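PbICP-C (Plasmodium berghei, PDB 3PNR) probably inhibits papain-like cysteine proteases as a falstatin-family inhibitor domain of a malaria parasite. Local coordinates at residues I57-A63 with G144-R150; N41-Q47 with A177-Y183; Y67-G73 with I163-R169. All coordinates share one frame; numbering follows the deposited sequence.

Contact 1. Residues I57-A63 with G144-R150; sequences IDLEGNA and GGPDRMR. With CD (cadmium ion), chain G.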
loop_
_atom_site.group_PDB
_atom_site.type_symbol
_atom_site.label_atom_id
_atom_site.label_comp_id
_atom_site.label_asym_id
_atom_site.label_seq_id
_atom_site.Cartn_x
_atom_site.Cartn_y
_atom_site.Cartn_z
ATOM N N ILE B 57 -8.842 8.775 -21.782
ATOM C CA ILE B 57 -9.488 8.364 -20.542
ATOM C C ILE B 57 -8.539 8.567 -19.358
ATOM O O ILE B 57 -7.478 7.937 -19.277
ATOM C CB ILE B 57 -9.966 6.903 -20.600
ATOM C CG1 ILE B 57 -10.836 6.678 -21.838
ATOM C CG2 ILE B 57 -10.761 6.560 -19.359
ATOM C CD1 ILE B 57 -12.226 7.285 -21.738
ATOM N N ASP B 58 -8.919 9.474 -18.462
ATOM C CA ASP B 58 -8.140 9.759 -17.259
ATOM C C ASP B 58 -8.723 9.006 -16.062
ATOM O O ASP B 58 -9.827 9.312 -15.586
ATOM C CB ASP B 58 -8.114 11.262 -16.971
ATOM C CG ASP B 58 -7.145 12.015 -17.866
ATOM O OD1 ASP B 58 -6.601 11.406 -18.815
ATOM O OD2 ASP B 58 -6.926 13.219 -17.611
ATOM N N LEU B 59 -7.968 8.023 -15.582
ATOM C CA LEU B 59 -8.422 7.130 -14.526
ATOM C C LEU B 59 -7.839 7.501 -13.162
ATOM O O LEU B 59 -6.618 7.557 -12.979
ATOM C CB LEU B 59 -8.057 5.694 -14.889
ATOM C CG LEU B 59 -8.695 5.183 -16.177
ATOM C CD1 LEU B 59 -7.851 4.087 -16.817
ATOM C CD2 LEU B 59 -10.109 4.705 -15.892
ATOM N N GLU B 60 -8.728 7.745 -12.207
ATOM C CA GLU B 60 -8.327 8.221 -10.887
ATOM C C GLU B 60 -8.395 7.130 -9.819
ATOM O O GLU B 60 -9.276 6.266 -9.842
ATOM C CB GLU B 60 -9.198 9.409 -10.471
ATOM C CG GLU B 60 -8.621 10.216 -9.326
ATOM C CD GLU B 60 -7.302 10.867 -9.694
ATOM O OE1 GLU B 60 -7.139 11.258 -10.872
ATOM O OE2 GLU B 60 -6.433 10.989 -8.805
ATOM N N GLY B 61 -7.458 7.178 -8.880
ATOM C CA GLY B 61 -7.436 6.229 -7.784
ATOM C C GLY B 61 -6.589 6.693 -6.613
ATOM O O GLY B 61 -6.186 7.857 -6.526
ATOM N N ASN B 62 -6.322 5.770 -5.699
ATOM C CA ASN B 62 -5.479 6.065 -4.559
ATOM C C ASN B 62 -4.239 5.186 -4.553
ATOM O O ASN B 62 -4.321 3.965 -4.693
ATOM C CB ASN B 62 -6.266 5.928 -3.249
ATOM C CG ASN B 62 -6.976 7.221 -2.851
ATOM O OD1 ASN B 62 -8.209 7.266 -2.778
ATOM N ND2 ASN B 62 -6.199 8.281 -2.595
ATOM N N ALA B 63 -3.085 5.822 -4.409
ATOM C CA ALA B 63 -1.822 5.105 -4.335
ATOM C C ALA B 63 -1.749 4.236 -3.079
ATOM O O ALA B 63 -2.233 4.629 -2.007
ATOM C CB ALA B 63 -0.639 6.091 -4.386
ATOM N N GLY B 144 -0.132 7.750 -0.065
ATOM C CA GLY B 144 -1.501 7.316 -0.268
ATOM C C GLY B 144 -2.379 8.361 -0.913
ATOM O O GLY B 144 -3.604 8.332 -0.762
ATOM N N GLY B 145 -1.747 9.282 -1.640
ATOM C CA GLY B 145 -2.458 10.339 -2.338
ATOM C C GLY B 145 -3.005 9.894 -3.685
ATOM O O GLY B 145 -2.702 8.797 -4.157
ATOM N N PRO B 146 -3.842 10.742 -4.300
ATOM C CA PRO B 146 -4.407 10.547 -5.638
ATOM C C PRO B 146 -3.410 9.998 -6.649
ATOM O O PRO B 146 -2.307 10.516 -6.780
ATOM C CB PRO B 146 -4.845 11.955 -6.014
ATOM C CG PRO B 146 -5.336 12.515 -4.701
ATOM C CD PRO B 146 -4.459 11.896 -3.620
ATOM N N ASP B 147 -3.835 8.956 -7.356
ATOM C CA ASP B 147 -3.002 8.190 -8.276
ATOM C C ASP B 147 -3.612 8.272 -9.690
ATOM O O ASP B 147 -4.693 7.730 -9.940
ATOM C CB ASP B 147 -2.921 6.738 -7.765
ATOM C CG ASP B 147 -2.437 5.733 -8.819
ATOM O OD1 ASP B 147 -2.123 6.122 -9.965
ATOM O OD2 ASP B 147 -2.374 4.524 -8.486
ATOM N N ARG B 148 -2.925 8.964 -10.601
ATOM C CA ARG B 148 -3.415 9.153 -11.969
ATOM C C ARG B 148 -2.919 8.092 -12.955
ATOM O O ARG B 148 -1.723 7.806 -13.026
ATOM C CB ARG B 148 -3.034 10.540 -12.489
ATOM C CG ARG B 148 -3.932 11.663 -11.999
ATOM C CD ARG B 148 -3.603 12.977 -12.699
ATOM N NE ARG B 148 -4.425 14.085 -12.216
ATOM C CZ ARG B 148 -4.214 15.363 -12.521
ATOM N NH1 ARG B 148 -3.202 15.702 -13.312
ATOM N NH2 ARG B 148 -5.012 16.304 -12.032
ATOM N N MET B 149 -3.840 7.514 -13.722
ATOM C CA MET B 149 -3.461 6.603 -14.802
ATOM C C MET B 149 -4.259 6.899 -16.078
ATOM O O MET B 149 -5.412 7.321 -16.008
ATOM C CB MET B 149 -3.587 5.135 -14.363
ATOM C CG MET B 149 -2.326 4.611 -13.672
ATOM S SD MET B 149 -2.214 2.818 -13.582
ATOM C CE MET B 149 -0.473 2.584 -13.934
ATOM N N ARG B 150 -3.646 6.687 -17.241
ATOM C CA ARG B 150 -4.257 7.107 -18.509
ATOM C C ARG B 150 -4.427 5.998 -19.550
ATOM O O ARG B 150 -3.491 5.247 -19.825
ATOM C CB ARG B 150 -3.454 8.256 -19.127
ATOM C CG ARG B 150 -4.027 8.774 -20.440
ATOM C CD ARG B 150 -3.228 9.954 -20.974
ATOM N NE ARG B 150 -3.402 11.164 -20.173
ATOM C CZ ARG B 150 -4.212 12.163 -20.503
ATOM N NH1 ARG B 150 -4.921 12.098 -21.618
ATOM N NH2 ARG B 150 -4.314 13.230 -19.721
HETATM CD CD CD G . -1.284 2.503 -11.084
HETATM O O HOH W 1 1.265 3.081 -11.190
HETATM O O HOH W 2 -3.819 1.884 -11.007
#

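Contact 2. Residues N41-Q47 with A177-Y183; sequences NQETITQ and ANTKIIY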
loop_
_atom_site.group_PDB
_atom_site.type_symbol
_atom_site.label_atom_id
_atom_site.label_comp_id
_atom_site.label_asym_id
_atom_site.label_seq_id
_atom_site.Cartn_x
_atom_site.Cartn_y
_atom_site.Cartn_z
ATOM N N ASN B 41 -19.242 -1.952 -7.773
ATOM C CA ASN B 41 -20.210 -1.241 -8.602
ATOM C C ASN B 41 -19.839 -1.110 -10.075
ATOM O O ASN B 41 -18.723 -1.423 -10.492
ATOM C CB ASN B 41 -20.492 0.144 -8.026
ATOM C CG ASN B 41 -19.288 1.044 -8.067
ATOM O OD1 ASN B 41 -19.127 1.835 -8.993
ATOM N ND2 ASN B 41 -18.424 0.928 -7.066
ATOM N N GLN B 42 -20.800 -0.615 -10.844
ATOM C CA GLN B 42 -20.686 -0.490 -12.287
ATOM C C GLN B 42 -21.059 0.941 -12.663
ATOM O O GLN B 42 -21.794 1.609 -11.934
ATOM C CB GLN B 42 -21.657 -1.470 -12.936
ATOM C CG GLN B 42 -21.386 -1.798 -14.380
ATOM C CD GLN B 42 -22.173 -3.019 -14.842
ATOM O OE1 GLN B 42 -22.462 -3.926 -14.054
ATOM N NE2 GLN B 42 -22.520 -3.046 -16.128
ATOM N N GLU B 43 -20.546 1.421 -13.790
ATOM C CA GLU B 43 -20.882 2.759 -14.266
ATOM C C GLU B 43 -20.669 2.836 -15.768
ATOM O O GLU B 43 -19.535 2.913 -16.236
ATOM C CB GLU B 43 -20.040 3.827 -13.551
ATOM C CG GLU B 43 -20.349 5.273 -13.958
ATOM C CD GLU B 43 -19.439 6.295 -13.277
ATOM O OE1 GLU B 43 -18.548 5.879 -12.508
ATOM O OE2 GLU B 43 -19.604 7.515 -13.508
ATOM N N THR B 44 -21.757 2.798 -16.529
ATOM C CA THR B 44 -21.646 2.995 -17.968
ATOM C C THR B 44 -21.676 4.481 -18.287
ATOM O O THR B 44 -22.301 5.275 -17.581
ATOM C CB THR B 44 -22.744 2.274 -18.763
ATOM O OG1 THR B 44 -22.752 0.885 -18.421
ATOM C CG2 THR B 44 -22.474 2.409 -20.257
ATOM N N ILE B 45 -20.979 4.855 -19.351
ATOM C CA ILE B 45 -20.890 6.249 -19.743
ATOM C C ILE B 45 -20.644 6.350 -21.243
ATOM O O ILE B 45 -19.620 5.889 -21.755
ATOM C CB ILE B 45 -19.796 6.987 -18.951
ATOM C CG1 ILE B 45 -19.505 8.348 -19.583
ATOM C CG2 ILE B 45 -18.533 6.151 -18.882
ATOM C CD1 ILE B 45 -18.505 9.178 -18.803
ATOM N N THR B 46 -21.605 6.949 -21.940
ATOM C CA THR B 46 -21.586 7.024 -23.396
ATOM C C THR B 46 -20.714 8.165 -23.922
ATOM O O THR B 46 -20.612 9.228 -23.306
ATOM C CB THR B 46 -23.016 7.161 -23.957
ATOM O OG1 THR B 46 -23.588 8.405 -23.528
ATOM C CG2 THR B 46 -23.887 6.008 -23.462
ATOM N N GLN B 47 -20.080 7.923 -25.064
ATOM C CA GLN B 47 -19.234 8.920 -25.704
ATOM C C GLN B 47 -19.304 8.840 -27.225
ATOM O O GLN B 47 -19.016 7.797 -27.818
ATOM C CB GLN B 47 -17.788 8.770 -25.237
ATOM C CG GLN B 47 -17.526 9.406 -23.889
ATOM C CD GLN B 47 -17.765 10.898 -23.912
ATOM O OE1 GLN B 47 -17.410 11.581 -24.876
ATOM N NE2 GLN B 47 -18.374 11.417 -22.852
ATOM N N ALA B 177 -14.711 -3.930 -6.327
ATOM C CA ALA B 177 -14.336 -3.613 -7.703
ATOM C C ALA B 177 -15.229 -2.528 -8.309
ATOM O O ALA B 177 -16.452 -2.670 -8.345
ATOM C CB ALA B 177 -14.355 -4.876 -8.570
ATOM N N ASN B 178 -14.604 -1.441 -8.765
ATOM C CA ASN B 178 -15.304 -0.359 -9.452
ATOM C C ASN B 178 -15.098 -0.481 -10.962
ATOM O O ASN B 178 -13.993 -0.265 -11.470
ATOM C CB ASN B 178 -14.798 1.013 -8.991
ATOM C CG ASN B 178 -15.227 1.361 -7.575
ATOM O OD1 ASN B 178 -15.968 2.320 -7.361
ATOM N ND2 ASN B 178 -14.750 0.594 -6.599
ATOM N N THR B 179 -16.168 -0.809 -11.681
ATOM C CA THR B 179 -16.063 -1.080 -13.105
ATOM C C THR B 179 -16.616 0.067 -13.936
ATOM O O THR B 179 -17.695 0.589 -13.646
ATOM C CB THR B 179 -16.784 -2.376 -13.445
ATOM O OG1 THR B 179 -16.336 -3.405 -12.547
ATOM C CG2 THR B 179 -16.513 -2.786 -14.883
ATOM N N LYS B 180 -15.856 0.475 -14.950
ATOM C CA LYS B 180 -16.286 1.528 -15.867
ATOM C C LYS B 180 -16.445 1.006 -17.292
ATOM O O LYS B 180 -15.461 0.646 -17.941
ATOM C CB LYS B 180 -15.305 2.700 -15.874
ATOM C CG LYS B 180 -14.973 3.280 -14.505
ATOM C CD LYS B 180 -16.203 3.672 -13.699
ATOM C CE LYS B 180 -15.812 4.581 -12.535
ATOM N NZ LYS B 180 -16.630 4.318 -11.315
ATOM N N ILE B 181 -17.688 0.963 -17.764
ATOM C CA ILE B 181 -17.974 0.687 -19.168
ATOM C C ILE B 181 -18.127 1.986 -19.951
ATOM O O ILE B 181 -18.974 2.816 -19.634
ATOM C CB ILE B 181 -19.276 -0.086 -19.327
ATOM C CG1 ILE B 181 -19.273 -1.320 -18.423
ATOM C CG2 ILE B 181 -19.500 -0.438 -20.804
ATOM C CD1 ILE B 181 -20.635 -1.676 -17.884
ATOM N N ILE B 182 -17.297 2.162 -20.969
ATOM C CA ILE B 182 -17.454 3.280 -21.886
ATOM C C ILE B 182 -18.197 2.780 -23.110
ATOM O O ILE B 182 -17.748 1.841 -23.776
ATOM C CB ILE B 182 -16.104 3.844 -22.347
ATOM C CG1 ILE B 182 -15.159 3.992 -21.157
ATOM C CG2 ILE B 182 -16.305 5.168 -23.063
ATOM C CD1 ILE B 182 -15.827 4.575 -19.945
ATOM N N TYR B 183 -19.343 3.393 -23.393
ATOM C CA TYR B 183 -20.094 3.074 -24.598
ATOM C C TYR B 183 -19.784 4.096 -25.689
ATOM O O TYR B 183 -20.375 5.173 -25.735
ATOM C CB TYR B 183 -21.591 3.019 -24.317
ATOM C CG TYR B 183 -22.383 2.563 -25.512
ATOM C CD1 TYR B 183 -22.194 1.294 -26.047
ATOM C CD2 TYR B 183 -23.310 3.401 -26.116
ATOM C CE1 TYR B 183 -22.909 0.869 -27.148
ATOM C CE2 TYR B 183 -24.033 2.986 -27.218
ATOM C CZ TYR B 183 -23.830 1.720 -27.731
ATOM O OH TYR B 183 -24.552 1.304 -28.830
#

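Contact 3. Residues Y67-G73 with I163-R169; sequences YLWVLLG and IVYSYYR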
loop_
_atom_site.group_PDB
_atom_site.type_symbol
_atom_site.label_atom_id
_atom_site.label_comp_id
_atom_site.label_asym_id
_atom_site.label_seq_id
_atom_site.Cartn_x
_atom_site.Cartn_y
_atom_site.Cartn_z
ATOM N N TYR B 67 -5.253 -1.703 -5.227
ATOM C CA TYR B 67 -6.080 -1.658 -6.419
ATOM C C TYR B 67 -5.311 -1.082 -7.602
ATOM O O TYR B 67 -4.563 -0.112 -7.450
ATOM C CB TYR B 67 -7.316 -0.798 -6.172
ATOM C CG TYR B 67 -8.262 -1.378 -5.159
ATOM C CD1 TYR B 67 -7.994 -1.283 -3.795
ATOM C CD2 TYR B 67 -9.432 -2.018 -5.559
ATOM C CE1 TYR B 67 -8.860 -1.818 -2.857
ATOM C CE2 TYR B 67 -10.312 -2.553 -4.624
ATOM C CZ TYR B 67 -10.017 -2.451 -3.277
ATOM O OH TYR B 67 -10.876 -2.977 -2.344
ATOM N N LEU B 68 -5.495 -1.681 -8.775
ATOM C CA LEU B 68 -5.039 -1.061 -10.024
ATOM C C LEU B 68 -6.118 -1.047 -11.120
ATOM O O LEU B 68 -7.049 -1.848 -11.105
ATOM C CB LEU B 68 -3.729 -1.684 -10.538
ATOM C CG LEU B 68 -3.569 -3.185 -10.806
ATOM C CD1 LEU B 68 -4.898 -3.927 -10.853
ATOM C CD2 LEU B 68 -2.797 -3.381 -12.105
ATOM N N TRP B 69 -5.989 -0.113 -12.054
ATOM C CA TRP B 69 -6.878 -0.035 -13.208
ATOM C C TRP B 69 -6.410 -0.974 -14.316
ATOM O O TRP B 69 -5.257 -0.899 -14.758
ATOM C CB TRP B 69 -6.897 1.389 -13.751
ATOM C CG TRP B 69 -7.668 2.351 -12.919
ATOM C CD1 TRP B 69 -7.162 3.263 -12.049
ATOM C CD2 TRP B 69 -9.098 2.504 -12.881
ATOM N NE1 TRP B 69 -8.183 3.977 -11.465
ATOM C CE2 TRP B 69 -9.381 3.532 -11.961
ATOM C CE3 TRP B 69 -10.163 1.867 -13.532
ATOM C CZ2 TRP B 69 -10.684 3.944 -11.678
ATOM C CZ3 TRP B 69 -11.459 2.276 -13.252
ATOM C CH2 TRP B 69 -11.708 3.305 -12.334
ATOM N N VAL B 70 -7.308 -1.849 -14.764
ATOM C CA VAL B 70 -7.015 -2.782 -15.852
ATOM C C VAL B 70 -8.031 -2.654 -16.990
ATOM O O VAL B 70 -9.241 -2.636 -16.752
ATOM C CB VAL B 70 -7.022 -4.225 -15.337
ATOM C CG1 VAL B 70 -6.522 -5.192 -16.400
ATOM C CG2 VAL B 70 -6.183 -4.325 -14.097
ATOM N N LEU B 71 -7.546 -2.546 -18.223
ATOM C CA LEU B 71 -8.440 -2.608 -19.379
ATOM C C LEU B 71 -8.828 -4.059 -19.597
ATOM O O LEU B 71 -7.974 -4.900 -19.873
ATOM C CB LEU B 71 -7.785 -2.051 -20.637
ATOM C CG LEU B 71 -8.493 -2.460 -21.938
ATOM C CD1 LEU B 71 -9.804 -1.701 -22.139
ATOM C CD2 LEU B 71 -7.566 -2.275 -23.137
ATOM N N LEU B 72 -10.116 -4.348 -19.467
ATOM C CA LEU B 72 -10.579 -5.729 -19.413
ATOM C C LEU B 72 -11.170 -6.248 -20.719
ATOM O O LEU B 72 -11.199 -7.457 -20.943
ATOM C CB LEU B 72 -11.589 -5.911 -18.275
ATOM C CG LEU B 72 -11.008 -5.905 -16.860
ATOM C CD1 LEU B 72 -12.136 -5.938 -15.848
ATOM C CD2 LEU B 72 -10.051 -7.078 -16.658
ATOM N N GLY B 73 -11.652 -5.354 -21.575
ATOM C CA GLY B 73 -12.232 -5.810 -22.824
ATOM C C GLY B 73 -12.916 -4.784 -23.704
ATOM O O GLY B 73 -13.349 -3.726 -23.238
ATOM N N ILE B 163 -16.201 -0.570 -24.139
ATOM C CA ILE B 163 -14.857 -0.636 -23.572
ATOM C C ILE B 163 -14.935 -0.769 -22.055
ATOM O O ILE B 163 -15.558 0.058 -21.384
ATOM C CB ILE B 163 -14.051 0.622 -23.921
ATOM C CG1 ILE B 163 -14.185 0.926 -25.416
ATOM C CG2 ILE B 163 -12.598 0.448 -23.514
ATOM C CD1 ILE B 163 -13.238 1.988 -25.911
ATOM N N VAL B 164 -14.310 -1.809 -21.512
ATOM C CA VAL B 164 -14.440 -2.090 -20.081
ATOM C C VAL B 164 -13.157 -1.879 -19.269
ATOM O O VAL B 164 -12.108 -2.455 -19.557
ATOM C CB VAL B 164 -14.992 -3.499 -19.832
ATOM C CG1 VAL B 164 -15.185 -3.730 -18.347
ATOM C CG2 VAL B 164 -16.302 -3.681 -20.575
ATOM N N TYR B 165 -13.255 -1.026 -18.260
ATOM C CA TYR B 165 -12.154 -0.804 -17.334
ATOM C C TYR B 165 -12.602 -1.204 -15.945
ATOM O O TYR B 165 -13.786 -1.101 -15.608
ATOM C CB TYR B 165 -11.779 0.669 -17.295
ATOM C CG TYR B 165 -11.259 1.231 -18.591
ATOM C CD1 TYR B 165 -9.941 1.029 -18.975
ATOM C CD2 TYR B 165 -12.078 1.991 -19.418
ATOM C CE1 TYR B 165 -9.454 1.552 -20.152
ATOM C CE2 TYR B 165 -11.600 2.524 -20.602
ATOM C CZ TYR B 165 -10.285 2.300 -20.963
ATOM O OH TYR B 165 -9.795 2.824 -22.134
ATOM N N SER B 166 -11.667 -1.645 -15.118
ATOM C CA SER B 166 -12.007 -1.858 -13.725
ATOM C C SER B 166 -10.840 -1.593 -12.802
ATOM O O SER B 166 -9.688 -1.865 -13.135
ATOM C CB SER B 166 -12.568 -3.258 -13.497
ATOM O OG SER B 166 -13.458 -3.254 -12.391
ATOM N N TYR B 167 -11.177 -1.039 -11.642
ATOM C CA TYR B 167 -10.256 -0.788 -10.549
ATOM C C TYR B 167 -10.557 -1.878 -9.541
ATOM O O TYR B 167 -11.611 -1.865 -8.898
ATOM C CB TYR B 167 -10.576 0.582 -9.954
ATOM C CG TYR B 167 -9.516 1.199 -9.062
ATOM C CD1 TYR B 167 -8.220 1.398 -9.518
ATOM C CD2 TYR B 167 -9.831 1.627 -7.774
ATOM C CE1 TYR B 167 -7.257 1.981 -8.704
ATOM C CE2 TYR B 167 -8.883 2.212 -6.959
ATOM C CZ TYR B 167 -7.598 2.389 -7.428
ATOM O OH TYR B 167 -6.653 2.966 -6.616
ATOM N N TYR B 168 -9.651 -2.844 -9.424
ATOM C CA TYR B 168 -9.872 -3.977 -8.533
ATOM C C TYR B 168 -8.556 -4.491 -7.952
ATOM O O TYR B 168 -7.479 -4.060 -8.361
ATOM C CB TYR B 168 -10.649 -5.100 -9.251
ATOM C CG TYR B 168 -9.845 -5.892 -10.257
ATOM C CD1 TYR B 168 -9.585 -5.383 -11.529
ATOM C CD2 TYR B 168 -9.338 -7.147 -9.938
ATOM C CE1 TYR B 168 -8.840 -6.103 -12.451
ATOM C CE2 TYR B 168 -8.581 -7.875 -10.852
ATOM C CZ TYR B 168 -8.341 -7.351 -12.111
ATOM O OH TYR B 168 -7.600 -8.070 -13.031
ATOM N N ARG B 169 -8.656 -5.395 -6.981
ATOM C CA ARG B 169 -7.488 -6.091 -6.454
ATOM C C ARG B 169 -7.393 -7.493 -7.058
ATOM O O ARG B 169 -8.323 -8.296 -6.933
ATOM C CB ARG B 169 -7.569 -6.207 -4.928
ATOM C CG ARG B 169 -7.594 -4.896 -4.171
ATOM C CD ARG B 169 -7.667 -5.157 -2.676
ATOM N NE ARG B 169 -7.094 -4.077 -1.875
ATOM C CZ ARG B 169 -7.060 -4.073 -0.542
ATOM N NH1 ARG B 169 -7.571 -5.089 0.145
ATOM N NH2 ARG B 169 -6.519 -3.054 0.108
HETATM O O HOH W 3 -3.684 2.716 -7.310
#

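Contact 1. Residues I57-A63 with G144-R150
Leu-59 and Met-149 form a hydrogen-bonded antiparallel pair: Leu-59 N donates a hydrogen bond to Met-149 O (2.7 Å), and Met-149 N donates one back to Leu-59 O (2.9 Å). Two residues along, Asp-147 N reaches Gly-61 O at 2.7 Å, while the return bond from Gly-61 N is weak. Ala-63 N to Gly-145 O (3.0 Å) carries the ladder past the strand ends.

On the face with Asp-58, Glu-60 and Arg-148, the extended arm of Arg-150 turns at chi3 (-70°). This brings the guanidinium beneath Asp-58 OD1, which sits over its face. The salt bridge, 3.1 Å from OD1 to Arg-150 NH2, therefore rests on charge, with no N-H aimed at the oxygen.

The other face carries Leu-59, Asp-147 and Met-149, whose SD binds a cadmium ion at 2.7 Å together with two waters and an acidic side chain of the partner protein's chain. From strand 100-107, Pro-105 touches Leu-59 and Lys-107 touches Met-149. The pairing belongs to one sheet of a beta sandwich, the immunoglobulin-like architecture of chagasin-type inhibitors.

Contact 2. Residues N41-Q47 with A177-Y183
Lys-180 bends at chi2 (-53°) and again near its tip, whereas Glu-43 runs fully extended; between them, this sets the ammonium against the carboxylate. Lys-180 NZ meets Glu-43 OE1 at 2.7 Å, nearly in line with the C-O bond, in a salt bridge that spans the two strands.

Toward the start of the pair, Asn-41 takes chi1 65°, with CG wedged between the backbone N and the carbonyl carbon, which brings its amide across that of Asn-178. The two amide planes are 86° apart. Asn-41 ND2 points at Asn-178 OD1 (2.8 Å) within its own amide plane, yet arrives above the acceptor's carbonyl plane and not on a lone pair. Both ends have further partners: Asn-41 ND2 also bonds to Gln-39 O, and Asn-178 OD1 also accepts from Ser-37 N.

The backbones run parallel, and Asn-41, Glu-43, Ile-45 and Gln-47 are the residues of the edge strand that bond. Asn-41 O takes Thr-179 N at 2.9 Å, Ile-45 bridges Ile-181 O and Tyr-183 N, and Gln-47 N closes the ladder on Tyr-183 O at 2.8 Å. The bond from Glu-43 N to Thr-179 O is weak.

Ile-45 and Ile-182 lie alongside each other on the Glu-43 face, where both also touch Leu-33 of strand 29-33 in the other sheet. On the reverse face, Thr-46 CG2 approaches the edge of the Tyr-183 ring, 3.8 Å from CD2; that ring meets Tyr-162 as well.

The chemistry is thus mixed: an outermost strand is fixed by backbone bonds, one ion pair and one amide pair, while its isoleucine faces the sandwich interior. The close ammonium should favour the ionised form of Glu-43.

Contact 3. Residues Y67-G73 with I163-R169
Strands 68-73 and 163-168 run antiparallel, their axes at 147°, through hydrogen-bonded pairs at Leu-68 with Tyr-168 and Val-70 with Ser-166, until a classic beta bulge sets both Leu-72 and Gly-73 against Val-164. There Leu-72 N donates to Val-164 O (2.7 Å) and Val-164 N to Gly-73 O (2.8 Å).

Three aromatic side chains carry much of the packing. Tyr-167 holds CG trans to its backbone N (chi1 -164°), which swings the ring out between Tyr-67 and Trp-69. Its CB stands squarely over the six-membered ring of Trp-69, 3.5 Å from that centroid, and its own ring slants over the five-membered ring, planes 31° apart. The opposite face of the Tyr-167 ring receives Tyr-67 CB, 3.5 Å from the ring centroid, a CH-pi contact; the Tyr-67 and Tyr-167 rings themselves are slid apart and barely overlap.

Arg-169 then lays its extended chain across the Tyr-67 ring, CG 3.4 Å above the centre. Its guanidinium goes on to other partners: NH2 to Thr-65 O, and NH1 to an acidic side chain of the partner protein's chain in a salt bridge. Elsewhere, Val-70 CG2 touches Tyr-168 CE1 and Leu-72 CD1 packs on Ser-166 CB, while Leu-71 CD1 rests on Ile-163 CG2 at 3.8 Å.

Each polar tip in the cluster has a partner. Trp-69 NE1 bonds to Glu-60 O, Tyr-67 OH to Ser-175 O and Tyr-167 OH to Asn-62 N, and a water lies between Tyr-67 O, 3.0 Å from the water oxygen, and Tyr-167 OH. Aromatic faces therefore fill the interior while their polar atoms tether neighbouring backbone, and Arg-169, its aliphatic chain over the Tyr-67 ring, directs its charge to the other protein.

In the fold
After strand 29-33, which joins the sheet of contact 1, the chain enters strand 41-49, whose partner in contact 2 lies far along the chain, in strand 178-186; that pairing closes the widest loop, with contacts 1 and 3 nested inside. Next come strands 54-62 and 68-75, which pair with 146-155 and 159-168 in contacts 1 and 3, so these two cross along the chain. Contact 1 belongs to one sheet of the sandwich and contacts 2 and 3 to the other, where strands 159-168 and 178-186 are neighbours joined by backbone bonds such as Lys-180 N to Tyr-165 O. Across the sandwich, contacts 1 and 3 meet where Leu-59 packs against Trp-69.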